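Local coordinates for protein glucoamylase (Thermoanaerobacterium thermosaccharolyticum, PDB 1LF6) that hydrolyses terminal alpha-1,4-linked glucose units, and isomaltose as well, as a bacterial glucoamylase of glycoside hydrolase family 15, at residues Asn44-Lys49 / Ala307-Thr312; Asp278-Tyr283 / Ser301-Lys306; Ile201-Val206 / Asp224-Asn229; Glu28-Ala33 / Ala154-Ile159. One frame throughout, in Å; residues are numbered along the deposited sequence.

Contact 1: residues Asn44-Lys49 / Ala307-Thr312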
loop_
_atom_site.group_PDB
_atom_site.type_symbol
_atom_site.label_atom_id
_atom_site.label_comp_id
_atom_site.label_asym_id
_atom_site.label_seq_id
_atom_site.Cartn_x
_atom_site.Cartn_y
_atom_site.Cartn_z
ATOM N N ASN A 44 -3.184 -12.803 10.979
ATOM C CA ASN A 44 -3.471 -11.746 11.940
ATOM C C ASN A 44 -2.804 -12.016 13.295
ATOM O O ASN A 44 -3.463 -12.127 14.330
ATOM C CB ASN A 44 -4.994 -11.580 12.083
ATOM C CG ASN A 44 -5.385 -10.595 13.172
ATOM O OD1 ASN A 44 -4.718 -9.587 13.394
ATOM N ND2 ASN A 44 -6.488 -10.881 13.849
ATOM N N ASN A 45 -1.482 -12.146 13.263
ATOM C CA ASN A 45 -0.680 -12.364 14.463
ATOM C C ASN A 45 0.758 -11.971 14.145
ATOM O O ASN A 45 1.106 -11.788 12.979
ATOM C CB ASN A 45 -0.751 -13.828 14.947
ATOM C CG ASN A 45 -0.163 -14.826 13.956
ATOM O OD1 ASN A 45 -0.884 -15.627 13.368
ATOM N ND2 ASN A 45 1.152 -14.792 13.783
ATOM N N TYR A 46 1.588 -11.844 15.173
ATOM C CA TYR A 46 2.978 -11.443 14.976
ATOM C C TYR A 46 3.960 -12.588 14.761
ATOM O O TYR A 46 5.113 -12.364 14.389
ATOM C CB TYR A 46 3.437 -10.572 16.151
ATOM C CG TYR A 46 2.682 -9.261 16.243
ATOM C CD1 TYR A 46 1.676 -9.071 17.192
ATOM C CD2 TYR A 46 2.948 -8.226 15.348
ATOM C CE1 TYR A 46 0.951 -7.875 17.243
ATOM C CE2 TYR A 46 2.232 -7.034 15.389
ATOM C CZ TYR A 46 1.239 -6.861 16.333
ATOM O OH TYR A 46 0.540 -5.676 16.366
ATOM N N VAL A 47 3.496 -13.816 14.971
ATOM C CA VAL A 47 4.336 -14.994 14.800
ATOM C C VAL A 47 4.635 -15.274 13.327
ATOM O O VAL A 47 5.797 -15.388 12.935
ATOM C CB VAL A 47 3.668 -16.247 15.415
ATOM C CG1 VAL A 47 4.615 -17.437 15.326
ATOM C CG2 VAL A 47 3.280 -15.974 16.866
ATOM N N SER A 48 3.586 -15.388 12.518
ATOM C CA SER A 48 3.740 -15.665 11.092
ATOM C C SER A 48 4.162 -14.397 10.357
ATOM O O SER A 48 3.320 -13.578 9.984
ATOM C CB SER A 48 2.423 -16.185 10.513
ATOM O OG SER A 48 2.565 -16.509 9.136
ATOM N N LYS A 49 5.468 -14.247 10.152
ATOM C CA LYS A 49 6.010 -13.074 9.485
ATOM C C LYS A 49 6.122 -13.223 7.970
ATOM O O LYS A 49 7.209 -13.136 7.402
ATOM C CB LYS A 49 7.376 -12.721 10.083
ATOM C CG LYS A 49 7.359 -12.500 11.595
ATOM C CD LYS A 49 8.645 -11.823 12.056
ATOM C CE LYS A 49 8.842 -11.924 13.560
ATOM N NZ LYS A 49 7.627 -11.632 14.356
ATOM N N ALA A 307 -3.148 -5.375 8.284
ATOM C CA ALA A 307 -2.116 -6.194 7.657
ATOM C C ALA A 307 -0.934 -5.390 7.109
ATOM O O ALA A 307 -0.006 -5.968 6.539
ATOM C CB ALA A 307 -2.735 -7.023 6.535
ATOM N N SER A 308 -0.952 -4.070 7.291
ATOM C CA SER A 308 0.128 -3.220 6.773
ATOM C C SER A 308 1.162 -2.810 7.819
ATOM O O SER A 308 1.998 -1.936 7.574
ATOM C CB SER A 308 -0.461 -1.969 6.113
ATOM O OG SER A 308 -1.239 -2.322 4.983
ATOM N N GLU A 309 1.098 -3.444 8.985
ATOM C CA GLU A 309 2.037 -3.158 10.062
ATOM C C GLU A 309 3.187 -4.161 10.018
ATOM O O GLU A 309 2.974 -5.331 9.713
ATOM C CB GLU A 309 1.333 -3.269 11.422
ATOM C CG GLU A 309 2.253 -3.146 12.634
ATOM C CD GLU A 309 1.536 -3.385 13.958
ATOM O OE1 GLU A 309 0.763 -4.362 14.047
ATOM O OE2 GLU A 309 1.757 -2.608 14.908
ATOM N N ASP A 310 4.406 -3.712 10.303
ATOM C CA ASP A 310 5.513 -4.652 10.334
ATOM C C ASP A 310 5.272 -5.457 11.604
ATOM O O ASP A 310 4.673 -4.954 12.558
ATOM C CB ASP A 310 6.867 -3.946 10.416
ATOM C CG ASP A 310 8.039 -4.934 10.386
ATOM O OD1 ASP A 310 8.103 -5.752 9.441
ATOM O OD2 ASP A 310 8.880 -4.894 11.305
ATOM N N LYS A 311 5.720 -6.707 11.623
ATOM C CA LYS A 311 5.496 -7.539 12.795
ATOM C C LYS A 311 6.656 -7.543 13.785
ATOM O O LYS A 311 6.572 -8.164 14.844
ATOM C CB LYS A 311 5.137 -8.956 12.347
ATOM C CG LYS A 311 3.828 -8.981 11.567
ATOM C CD LYS A 311 3.435 -10.365 11.083
ATOM C CE LYS A 311 2.074 -10.310 10.390
ATOM N NZ LYS A 311 1.549 -11.635 9.977
ATOM N N THR A 312 7.728 -6.832 13.447
ATOM C CA THR A 312 8.888 -6.741 14.323
ATOM C C THR A 312 8.927 -5.326 14.900
ATOM O O THR A 312 9.056 -5.138 16.108
ATOM C CB THR A 312 10.185 -7.037 13.553
ATOM O OG1 THR A 312 10.065 -8.306 12.901
ATOM C CG2 THR A 312 11.379 -7.082 14.508
#
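With CG set beside its own backbone N (chi1 -63°) and the rest of the chain fully extended, K311 runs as a straight rod into the turn formed by N44-K49, while E309, extended from a CG anti to its backbone N, brings its carboxylate up to Y46. The K311 ammonium is held mainly by carbonyls: NZ donates to S48 O at 2.6 Å, almost in line with the carbonyl bond (162°), and more weakly to N45 O at 3.0 Å. A43 O and T42 OG1, just upstream, also bond to this nitrogen. The CD2 edge of the Y46 ring meets the base of the same lysine, CD2 lying 3.8 Å from K311 CB. Y46 OH donates to E309 OE1 at 2.7 Å on the syn side, with ring and carboxylate planes 61° apart; E309 OE2 turns to R363 in a salt bridge. K49 slides past K311 in the opposite direction and curls at its end, so that K49 NZ reaches Y46 O within its own turn at 2.6 Å. The contact joins a loop of the N-terminal beta-sandwich to one entering the (alpha/alpha) barrel. Backbone oxygens thus meet much of the charge of the buried K311 ammonium, which probably makes its binding sensitive to the path of the 44-49 loop.

Contact 2: residues Asp278-Tyr283 / Ser301-Lys306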
loop_
_atom_site.group_PDB
_atom_site.type_symbol
_atom_site.label_atom_id
_atom_site.label_comp_id
_atom_site.label_asym_id
_atom_site.label_seq_id
_atom_site.Cartn_x
_atom_site.Cartn_y
_atom_site.Cartn_z
ATOM N N ASP A 278 -10.591 -17.642 11.057
ATOM C CA ASP A 278 -11.064 -17.337 12.407
ATOM C C ASP A 278 -10.285 -16.196 13.053
ATOM O O ASP A 278 -10.866 -15.333 13.709
ATOM C CB ASP A 278 -10.972 -18.569 13.321
ATOM C CG ASP A 278 -11.900 -19.689 12.895
ATOM O OD1 ASP A 278 -13.022 -19.395 12.428
ATOM O OD2 ASP A 278 -11.514 -20.870 13.043
ATOM N N GLU A 279 -8.968 -16.201 12.874
ATOM C CA GLU A 279 -8.129 -15.161 13.455
ATOM C C GLU A 279 -8.520 -13.786 12.925
ATOM O O GLU A 279 -8.606 -12.816 13.684
ATOM C CB GLU A 279 -6.654 -15.435 13.154
ATOM C CG GLU A 279 -5.759 -15.330 14.377
ATOM C CD GLU A 279 -4.299 -15.638 14.082
ATOM O OE1 GLU A 279 -3.499 -15.691 15.042
ATOM O OE2 GLU A 279 -3.947 -15.826 12.898
ATOM N N TRP A 280 -8.753 -13.710 11.618
ATOM C CA TRP A 280 -9.144 -12.461 10.980
ATOM C C TRP A 280 -10.569 -12.059 11.350
ATOM O O TRP A 280 -10.862 -10.877 11.518
ATOM C CB TRP A 280 -9.020 -12.587 9.458
ATOM C CG TRP A 280 -7.671 -12.199 8.949
ATOM C CD1 TRP A 280 -6.793 -12.984 8.259
ATOM C CD2 TRP A 280 -7.028 -10.930 9.119
ATOM N NE1 TRP A 280 -5.640 -12.285 7.990
ATOM C CE2 TRP A 280 -5.759 -11.019 8.507
ATOM C CE3 TRP A 280 -7.403 -9.725 9.731
ATOM C CZ2 TRP A 280 -4.859 -9.948 8.488
ATOM C CZ3 TRP A 280 -6.512 -8.661 9.714
ATOM C CH2 TRP A 280 -5.253 -8.779 9.095
ATOM N N THR A 281 -11.450 -13.047 11.462
ATOM C CA THR A 281 -12.842 -12.796 11.810
ATOM C C THR A 281 -12.908 -12.243 13.227
ATOM O O THR A 281 -13.662 -11.312 13.511
ATOM C CB THR A 281 -13.672 -14.093 11.719
ATOM O OG1 THR A 281 -13.536 -14.646 10.407
ATOM C CG2 THR A 281 -15.143 -13.809 11.975
ATOM N N LYS A 282 -12.097 -12.815 14.108
ATOM C CA LYS A 282 -12.032 -12.383 15.498
ATOM C C LYS A 282 -11.709 -10.891 15.565
ATOM O O LYS A 282 -12.294 -10.142 16.354
ATOM C CB LYS A 282 -10.945 -13.171 16.228
ATOM C CG LYS A 282 -10.723 -12.739 17.662
ATOM C CD LYS A 282 -9.542 -13.472 18.266
ATOM C CE LYS A 282 -9.343 -13.086 19.718
ATOM N NZ LYS A 282 -8.220 -13.854 20.325
ATOM N N TYR A 283 -10.764 -10.465 14.737
ATOM C CA TYR A 283 -10.379 -9.063 14.707
ATOM C C TYR A 283 -11.506 -8.180 14.197
ATOM O O TYR A 283 -11.794 -7.147 14.790
ATOM C CB TYR A 283 -9.141 -8.852 13.834
ATOM C CG TYR A 283 -8.846 -7.388 13.611
ATOM C CD1 TYR A 283 -9.035 -6.797 12.358
ATOM C CD2 TYR A 283 -8.416 -6.579 14.663
ATOM C CE1 TYR A 283 -8.799 -5.430 12.164
ATOM C CE2 TYR A 283 -8.181 -5.217 14.481
ATOM C CZ TYR A 283 -8.372 -4.649 13.231
ATOM O OH TYR A 283 -8.120 -3.310 13.047
ATOM N N SER A 301 -11.155 -2.785 4.175
ATOM C CA SER A 301 -10.207 -1.699 4.409
ATOM C C SER A 301 -9.486 -1.854 5.748
ATOM O O SER A 301 -8.269 -1.705 5.818
ATOM C CB SER A 301 -10.927 -0.343 4.377
ATOM O OG SER A 301 -11.529 -0.119 3.111
ATOM N N MET A 302 -10.236 -2.161 6.806
ATOM C CA MET A 302 -9.625 -2.302 8.121
ATOM C C MET A 302 -8.635 -3.464 8.227
ATOM O O MET A 302 -7.638 -3.364 8.941
ATOM C CB MET A 302 -10.704 -2.418 9.204
ATOM C CG MET A 302 -11.506 -1.131 9.424
ATOM S SD MET A 302 -10.473 0.340 9.596
ATOM C CE MET A 302 -9.413 -0.122 10.980
ATOM N N MET A 303 -8.896 -4.560 7.521
ATOM C CA MET A 303 -7.986 -5.701 7.561
ATOM C C MET A 303 -6.711 -5.340 6.804
ATOM O O MET A 303 -5.597 -5.646 7.248
ATOM C CB MET A 303 -8.633 -6.933 6.924
ATOM C CG MET A 303 -9.914 -7.375 7.617
ATOM S SD MET A 303 -10.559 -8.959 7.039
ATOM C CE MET A 303 -10.202 -9.931 8.387
ATOM N N ILE A 304 -6.882 -4.690 5.658
ATOM C CA ILE A 304 -5.745 -4.277 4.849
ATOM C C ILE A 304 -4.832 -3.383 5.684
ATOM O O ILE A 304 -3.613 -3.558 5.676
ATOM C CB ILE A 304 -6.200 -3.518 3.573
ATOM C CG1 ILE A 304 -6.851 -4.496 2.598
ATOM C CG2 ILE A 304 -5.008 -2.814 2.917
ATOM C CD1 ILE A 304 -7.385 -3.840 1.344
ATOM N N LEU A 305 -5.414 -2.438 6.418
ATOM C CA LEU A 305 -4.617 -1.546 7.257
ATOM C C LEU A 305 -3.932 -2.371 8.337
ATOM O O LEU A 305 -2.730 -2.252 8.569
ATOM C CB LEU A 305 -5.504 -0.472 7.903
ATOM C CG LEU A 305 -6.193 0.496 6.936
ATOM C CD1 LEU A 305 -6.982 1.529 7.726
ATOM C CD2 LEU A 305 -5.150 1.183 6.043
ATOM N N LYS A 306 -4.715 -3.224 8.988
ATOM C CA LYS A 306 -4.205 -4.084 10.042
ATOM C C LYS A 306 -3.033 -4.915 9.524
ATOM O O LYS A 306 -2.052 -5.131 10.228
ATOM C CB LYS A 306 -5.322 -5.008 10.527
ATOM C CG LYS A 306 -5.493 -5.026 12.024
ATOM C CD LYS A 306 -4.297 -5.629 12.699
ATOM C CE LYS A 306 -4.397 -5.524 14.213
ATOM N NZ LYS A 306 -3.214 -6.185 14.807
#
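Y283 and K306 meet face to chain: the aliphatic part of the lysine lies over one face of the phenol ring, with CG above that face in a CH-pi contact whose exact distance is doubtful in the model. K306 bends at chi2 (-66°), which carries CE along the ring to 3.8 Å from Y283 CE2; its NZ, 5.6 Å from the ring centroid, adds at most a weak cation-pi attraction. K306 CB also touches the edge of W280, lying near the indole plane 3.9 Å from W280 CZ3. M303 crosses the same indole, its CB 3.9 Å from W280 CZ3, while SD stands obliquely 5.0 Å from the centroid of the six-membered ring in a Met-aromatic contact. M302 approaches the hydroxyl end of the tyrosine, its CE 4.0 Å from Y283 OH.

The two helices belong to different parts of the enzyme: 269-284 follows the strands of the N-terminal beta-sandwich, and 296-306 leads into the (alpha/alpha) barrel. Their segments cross at 111° with axes 11.1 Å apart, a spacing bridged by long and aromatic side chains. Farther out, polar bonds help to hold both rings: Y283 OH is hydrogen-bonded to D357 OD1 and W280 NE1 to T42 O, while Y276 meets W280 edge-to-face. F352 and A355 of helix 342-355, together with V660 of helix 653-668, pack against M302 from the barrel side.

Contact 3: residues Ile201-Val206 / Asp224-Asn229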
loop_
_atom_site.group_PDB
_atom_site.type_symbol
_atom_site.label_atom_id
_atom_site.label_comp_id
_atom_site.label_asym_id
_atom_site.label_seq_id
_atom_site.Cartn_x
_atom_site.Cartn_y
_atom_site.Cartn_z
ATOM N N ILE A 201 15.868 -25.410 -12.581
ATOM C CA ILE A 201 16.195 -24.056 -12.163
ATOM C C ILE A 201 17.030 -23.431 -13.276
ATOM O O ILE A 201 18.213 -23.747 -13.430
ATOM C CB ILE A 201 16.999 -24.071 -10.852
ATOM C CG1 ILE A 201 16.218 -24.849 -9.789
ATOM C CG2 ILE A 201 17.267 -22.645 -10.384
ATOM C CD1 ILE A 201 16.984 -25.103 -8.516
ATOM N N GLY A 202 16.405 -22.559 -14.062
ATOM C CA GLY A 202 17.109 -21.928 -15.164
ATOM C C GLY A 202 17.228 -20.418 -15.065
ATOM O O GLY A 202 16.702 -19.800 -14.144
ATOM N N TYR A 203 17.926 -19.829 -16.030
ATOM C CA TYR A 203 18.134 -18.389 -16.070
ATOM C C TYR A 203 17.056 -17.675 -16.868
ATOM O O TYR A 203 16.697 -18.103 -17.966
ATOM C CB TYR A 203 19.515 -18.091 -16.651
ATOM C CG TYR A 203 20.623 -18.536 -15.734
ATOM C CD1 TYR A 203 20.803 -17.928 -14.491
ATOM C CD2 TYR A 203 21.472 -19.587 -16.083
ATOM C CE1 TYR A 203 21.793 -18.354 -13.620
ATOM C CE2 TYR A 203 22.469 -20.021 -15.214
ATOM C CZ TYR A 203 22.622 -19.400 -13.985
ATOM O OH TYR A 203 23.589 -19.827 -13.109
ATOM N N TYR A 204 16.546 -16.582 -16.304
ATOM C CA TYR A 204 15.484 -15.794 -16.926
ATOM C C TYR A 204 15.780 -15.396 -18.370
ATOM O O TYR A 204 16.804 -14.777 -18.661
ATOM C CB TYR A 204 15.208 -14.541 -16.081
ATOM C CG TYR A 204 14.082 -13.675 -16.602
ATOM C CD1 TYR A 204 12.843 -14.227 -16.921
ATOM C CD2 TYR A 204 14.253 -12.301 -16.769
ATOM C CE1 TYR A 204 11.799 -13.435 -17.396
ATOM C CE2 TYR A 204 13.216 -11.497 -17.243
ATOM C CZ TYR A 204 11.991 -12.074 -17.555
ATOM O OH TYR A 204 10.962 -11.291 -18.026
ATOM N N LYS A 205 14.859 -15.755 -19.264
ATOM C CA LYS A 205 14.964 -15.465 -20.692
ATOM C C LYS A 205 16.117 -16.173 -21.398
ATOM O O LYS A 205 16.470 -15.828 -22.526
ATOM C CB LYS A 205 15.065 -13.954 -20.928
ATOM C CG LYS A 205 13.754 -13.218 -20.709
ATOM C CD LYS A 205 13.876 -11.736 -21.027
ATOM C CE LYS A 205 12.543 -11.026 -20.842
ATOM N NZ LYS A 205 12.637 -9.560 -21.099
ATOM N N VAL A 206 16.698 -17.168 -20.737
ATOM C CA VAL A 206 17.799 -17.928 -21.319
ATOM C C VAL A 206 17.384 -19.389 -21.450
ATOM O O VAL A 206 17.162 -19.884 -22.555
ATOM C CB VAL A 206 19.069 -17.841 -20.448
ATOM C CG1 VAL A 206 20.208 -18.596 -21.117
ATOM C CG2 VAL A 206 19.452 -16.386 -20.235
ATOM N N ASP A 224 19.423 -28.339 -11.590
ATOM C CA ASP A 224 19.162 -28.332 -10.157
ATOM C C ASP A 224 20.060 -27.335 -9.441
ATOM O O ASP A 224 20.233 -27.400 -8.223
ATOM C CB ASP A 224 19.348 -29.741 -9.567
ATOM C CG ASP A 224 20.774 -30.266 -9.704
ATOM O OD1 ASP A 224 20.987 -31.464 -9.418
ATOM O OD2 ASP A 224 21.682 -29.496 -10.086
ATOM N N SER A 225 20.617 -26.400 -10.205
ATOM C CA SER A 225 21.506 -25.384 -9.654
ATOM C C SER A 225 21.644 -24.195 -10.605
ATOM O O SER A 225 21.718 -24.366 -11.821
ATOM C CB SER A 225 22.884 -25.998 -9.387
ATOM O OG SER A 225 23.803 -25.033 -8.908
ATOM N N ALA A 226 21.672 -22.990 -10.040
ATOM C CA ALA A 226 21.805 -21.765 -10.827
ATOM C C ALA A 226 21.922 -20.556 -9.903
ATOM O O ALA A 226 21.507 -20.614 -8.742
ATOM C CB ALA A 226 20.602 -21.603 -11.754
ATOM N N ARG A 227 22.497 -19.467 -10.412
ATOM C CA ARG A 227 22.648 -18.246 -9.622
ATOM C C ARG A 227 22.594 -16.997 -10.490
ATOM O O ARG A 227 23.403 -16.822 -11.399
ATOM C CB ARG A 227 23.955 -18.266 -8.823
ATOM C CG ARG A 227 24.111 -17.059 -7.911
ATOM C CD ARG A 227 25.160 -17.277 -6.847
ATOM N NE ARG A 227 26.485 -17.470 -7.417
ATOM C CZ ARG A 227 27.570 -17.742 -6.701
ATOM N NH1 ARG A 227 27.480 -17.853 -5.383
ATOM N NH2 ARG A 227 28.741 -17.903 -7.303
ATOM N N GLY A 228 21.629 -16.133 -10.188
ATOM C CA GLY A 228 21.441 -14.898 -10.929
ATOM C C GLY A 228 19.950 -14.630 -11.004
ATOM O O GLY A 228 19.235 -14.836 -10.017
ATOM N N ASN A 229 19.478 -14.153 -12.151
ATOM C CA ASN A 229 18.049 -13.919 -12.331
ATOM C C ASN A 229 17.482 -15.267 -12.750
ATOM O O ASN A 229 17.427 -15.598 -13.932
ATOM C CB ASN A 229 17.783 -12.870 -13.414
ATOM C CG ASN A 229 17.842 -11.450 -12.875
ATOM O OD1 ASN A 229 18.914 -10.881 -12.699
ATOM N ND2 ASN A 229 16.675 -10.880 -12.591
HETATM O O HOH W 1 24.405 -22.681 -12.681
#
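Y203 reaches across from strand 198-203 to strand 225-228, and its side chain can be traced outward atom by atom. From CB, with CG beside the backbone N (chi1 -68°), the ring extends toward A226 and R227. CD1 is the first ring atom to come near the opposite segment, 4.1 Å from N229 O, and CE1 next to it presses on R227 O, which lies near the ring plane at 3.1 Å. Y203 CZ is 3.7 Å from A226 CB, a carbon that stands obliquely to the ring in an off-centre CH-pi contact. At the tip, Y203 OH accepts a nearly straight bond (170°) from R227 N at 2.9 Å. The same hydroxyl donates to a water, which in turn donates to S225 O. The phenol oxygen here accepts a strand N-H that a neighbouring strand's carbonyl might otherwise take. Beyond the tyrosine, Y204 N donates to N229 O at 2.7 Å, again nearly straight. At the other end, I201 CG2 packs on A226 CB at 3.8 Å.

The strand segments run at 36° to one another, 6.1 Å apart, and belong to different sheets: 198-203 is an outermost strand of the seven-stranded sheet, whereas 225-228 pairs with 166-173. Such bonding, by a tyrosine and by main chain, between the margins of two antiparallel sheets fits the large beta-sandwich of the N-terminal domain.

Contact 4: residues Glu28-Ala33 / Ala154-Ile159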
loop_
_atom_site.group_PDB
_atom_site.type_symbol
_atom_site.label_atom_id
_atom_site.label_comp_id
_atom_site.label_asym_id
_atom_site.label_seq_id
_atom_site.Cartn_x
_atom_site.Cartn_y
_atom_site.Cartn_z
ATOM N N GLU A 28 18.800 -12.603 -17.911
ATOM C CA GLU A 28 18.454 -11.213 -18.160
ATOM C C GLU A 28 17.810 -10.580 -16.924
ATOM O O GLU A 28 17.345 -11.287 -16.030
ATOM C CB GLU A 28 17.503 -11.140 -19.350
ATOM C CG GLU A 28 17.353 -9.763 -19.948
ATOM C CD GLU A 28 16.555 -9.792 -21.231
ATOM O OE1 GLU A 28 16.906 -10.589 -22.130
ATOM O OE2 GLU A 28 15.577 -9.023 -21.341
ATOM N N GLU A 29 17.786 -9.251 -16.880
ATOM C CA GLU A 29 17.255 -8.483 -15.776
ATOM C C GLU A 29 15.721 -8.542 -15.868
ATOM O O GLU A 29 15.151 -8.886 -16.890
ATOM C CB GLU A 29 17.714 -7.032 -15.851
ATOM C CG GLU A 29 19.188 -6.822 -15.523
ATOM C CD GLU A 29 19.607 -5.366 -15.614
ATOM O OE1 GLU A 29 20.782 -5.060 -15.326
ATOM O OE2 GLU A 29 18.743 -4.533 -15.969
ATOM N N ASP A 30 15.210 -8.373 -14.706
ATOM C CA ASP A 30 13.771 -8.620 -14.434
ATOM C C ASP A 30 13.210 -7.329 -13.860
ATOM O O ASP A 30 13.936 -6.319 -13.662
ATOM C CB ASP A 30 13.678 -9.822 -13.532
ATOM C CG ASP A 30 12.405 -10.577 -13.438
ATOM O OD1 ASP A 30 11.430 -10.462 -14.193
ATOM O OD2 ASP A 30 12.364 -11.490 -12.543
ATOM N N THR A 31 11.990 -7.379 -13.437
ATOM C CA THR A 31 11.158 -6.274 -13.024
ATOM C C THR A 31 10.207 -6.746 -11.956
ATOM O O THR A 31 9.897 -7.963 -11.930
ATOM C CB THR A 31 10.416 -5.726 -14.268
ATOM O OG1 THR A 31 9.961 -4.404 -14.095
ATOM C CG2 THR A 31 9.398 -6.649 -14.856
ATOM N N TRP A 32 9.585 -5.865 -11.223
ATOM C CA TRP A 32 8.578 -6.346 -10.248
ATOM C C TRP A 32 7.257 -6.527 -10.955
ATOM O O TRP A 32 7.063 -6.167 -12.110
ATOM C CB TRP A 32 8.506 -5.375 -9.081
ATOM C CG TRP A 32 9.766 -5.360 -8.241
ATOM C CD1 TRP A 32 10.750 -4.407 -8.373
ATOM C CD2 TRP A 32 10.226 -6.319 -7.306
ATOM N NE1 TRP A 32 11.775 -4.701 -7.512
ATOM C CE2 TRP A 32 11.482 -5.862 -6.838
ATOM C CE3 TRP A 32 9.685 -7.494 -6.774
ATOM C CZ2 TRP A 32 12.212 -6.564 -5.888
ATOM C CZ3 TRP A 32 10.408 -8.179 -5.823
ATOM C CH2 TRP A 32 11.658 -7.712 -5.394
ATOM N N ALA A 33 6.291 -7.043 -10.209
ATOM C CA ALA A 33 4.939 -7.253 -10.718
ATOM C C ALA A 33 4.089 -5.983 -10.715
ATOM O O ALA A 33 4.418 -4.994 -10.060
ATOM C CB ALA A 33 4.240 -8.343 -9.896
ATOM N N ALA A 154 5.904 -21.877 -12.217
ATOM C CA ALA A 154 7.108 -21.059 -12.343
ATOM C C ALA A 154 7.235 -20.121 -11.151
ATOM O O ALA A 154 6.442 -19.196 -10.986
ATOM C CB ALA A 154 7.069 -20.259 -13.639
ATOM N N TYR A 155 8.237 -20.380 -10.319
ATOM C CA TYR A 155 8.502 -19.585 -9.129
ATOM C C TYR A 155 9.683 -18.656 -9.388
ATOM O O TYR A 155 10.771 -19.116 -9.727
ATOM C CB TYR A 155 8.817 -20.517 -7.953
ATOM C CG TYR A 155 9.421 -19.837 -6.746
ATOM C CD1 TYR A 155 8.789 -18.753 -6.140
ATOM C CD2 TYR A 155 10.628 -20.285 -6.202
ATOM C CE1 TYR A 155 9.339 -18.133 -5.021
ATOM C CE2 TYR A 155 11.184 -19.672 -5.083
ATOM C CZ TYR A 155 10.534 -18.596 -4.498
ATOM O OH TYR A 155 11.075 -17.993 -3.388
ATOM N N ASP A 156 9.473 -17.351 -9.226
ATOM C CA ASP A 156 10.546 -16.385 -9.451
ATOM C C ASP A 156 10.995 -15.710 -8.160
ATOM O O ASP A 156 10.379 -14.751 -7.699
ATOM C CB ASP A 156 10.104 -15.317 -10.448
ATOM C CG ASP A 156 11.227 -14.372 -10.817
ATOM O OD1 ASP A 156 10.986 -13.461 -11.628
ATOM O OD2 ASP A 156 12.354 -14.538 -10.300
ATOM N N PRO A 157 12.085 -16.201 -7.560
ATOM C CA PRO A 157 12.553 -15.586 -6.321
ATOM C C PRO A 157 13.366 -14.313 -6.533
ATOM O O PRO A 157 14.225 -14.246 -7.417
ATOM C CB PRO A 157 13.381 -16.697 -5.688
ATOM C CG PRO A 157 13.997 -17.351 -6.879
ATOM C CD PRO A 157 12.842 -17.431 -7.857
ATOM N N HIS A 158 13.066 -13.300 -5.724
ATOM C CA HIS A 158 13.781 -12.025 -5.743
ATOM C C HIS A 158 14.112 -11.754 -4.287
ATOM O O HIS A 158 13.663 -10.763 -3.712
ATOM C CB HIS A 158 12.900 -10.896 -6.274
ATOM C CG HIS A 158 12.798 -10.858 -7.765
ATOM N ND1 HIS A 158 12.446 -9.719 -8.455
ATOM C CD2 HIS A 158 12.985 -11.822 -8.698
ATOM C CE1 HIS A 158 12.421 -9.981 -9.749
ATOM N NE2 HIS A 158 12.744 -11.251 -9.924
ATOM N N ILE A 159 14.893 -12.650 -3.698
ATOM C CA ILE A 159 15.251 -12.549 -2.294
ATOM C C ILE A 159 15.892 -11.229 -1.901
ATOM O O ILE A 159 16.782 -10.712 -2.586
ATOM C CB ILE A 159 16.155 -13.730 -1.891
ATOM C CG1 ILE A 159 15.459 -15.037 -2.278
ATOM C CG2 ILE A 159 16.425 -13.708 -0.384
ATOM C CD1 ILE A 159 16.334 -16.256 -2.162
HETATM O O HOH W 2 14.118 -13.335 -12.593
#
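D30 OD2 is gripped by H158 NE2, which donates to it at 2.7 Å, and a water also lies beside D30 OD2 and D156 OD2. This is a His-carboxylate pair, set where strand 150-157 of the N-terminal beta-sandwich runs out against the loop that carries E28-A33. The N-H...O angle is a modest 140°, and although OD2 lies in the plane of the imidazole, NE2 approaches from above the carboxylate plane. A second carboxylate crowds the site: D156 OD1 is 2.6 Å from D30 OD2, the two groups coming from opposite directions and nearly coplanar. The neighbouring acids probably perturb each other's ionisation. H158 NE2 also makes a weak bond to D156 OD1, at 3.3 Å. W32 backs the imidazole in a T-shaped stack: the histidine edge points at the indole face, with planes at 70° and centroids 4.8 Å apart. Next to it in the loop, T31 turns its hydroxyl to carbonyls of the 326-329 region, including G326 O. With H158 CG beside its backbone N (chi1 -80°), ND1 stands 3.6 Å above the W32 plane, while H158 CB lies 3.5 Å from W32 CH2.

In the fold
The four contacts form two clusters. Contacts 1 and 2, centres 12 Å apart, join the N-terminal sandwich to the start of the barrel and are linked directly by a probable hydrogen bond from N44 ND2 to E279 O (2.9 Å). Contacts 3 and 4, centres 11 Å apart, lie within the sandwich and are tied by a salt bridge between K205 NZ and E28 OE2 at 3.0 Å. The clusters stand apart: contacts 1 and 4 have centres 24 Å apart, yet their segments alternate along the chain. Contact 4 lies nearest the probable substrate site, with the T31 side chain about 8 Å from that of W325; the other three lie away from the active site.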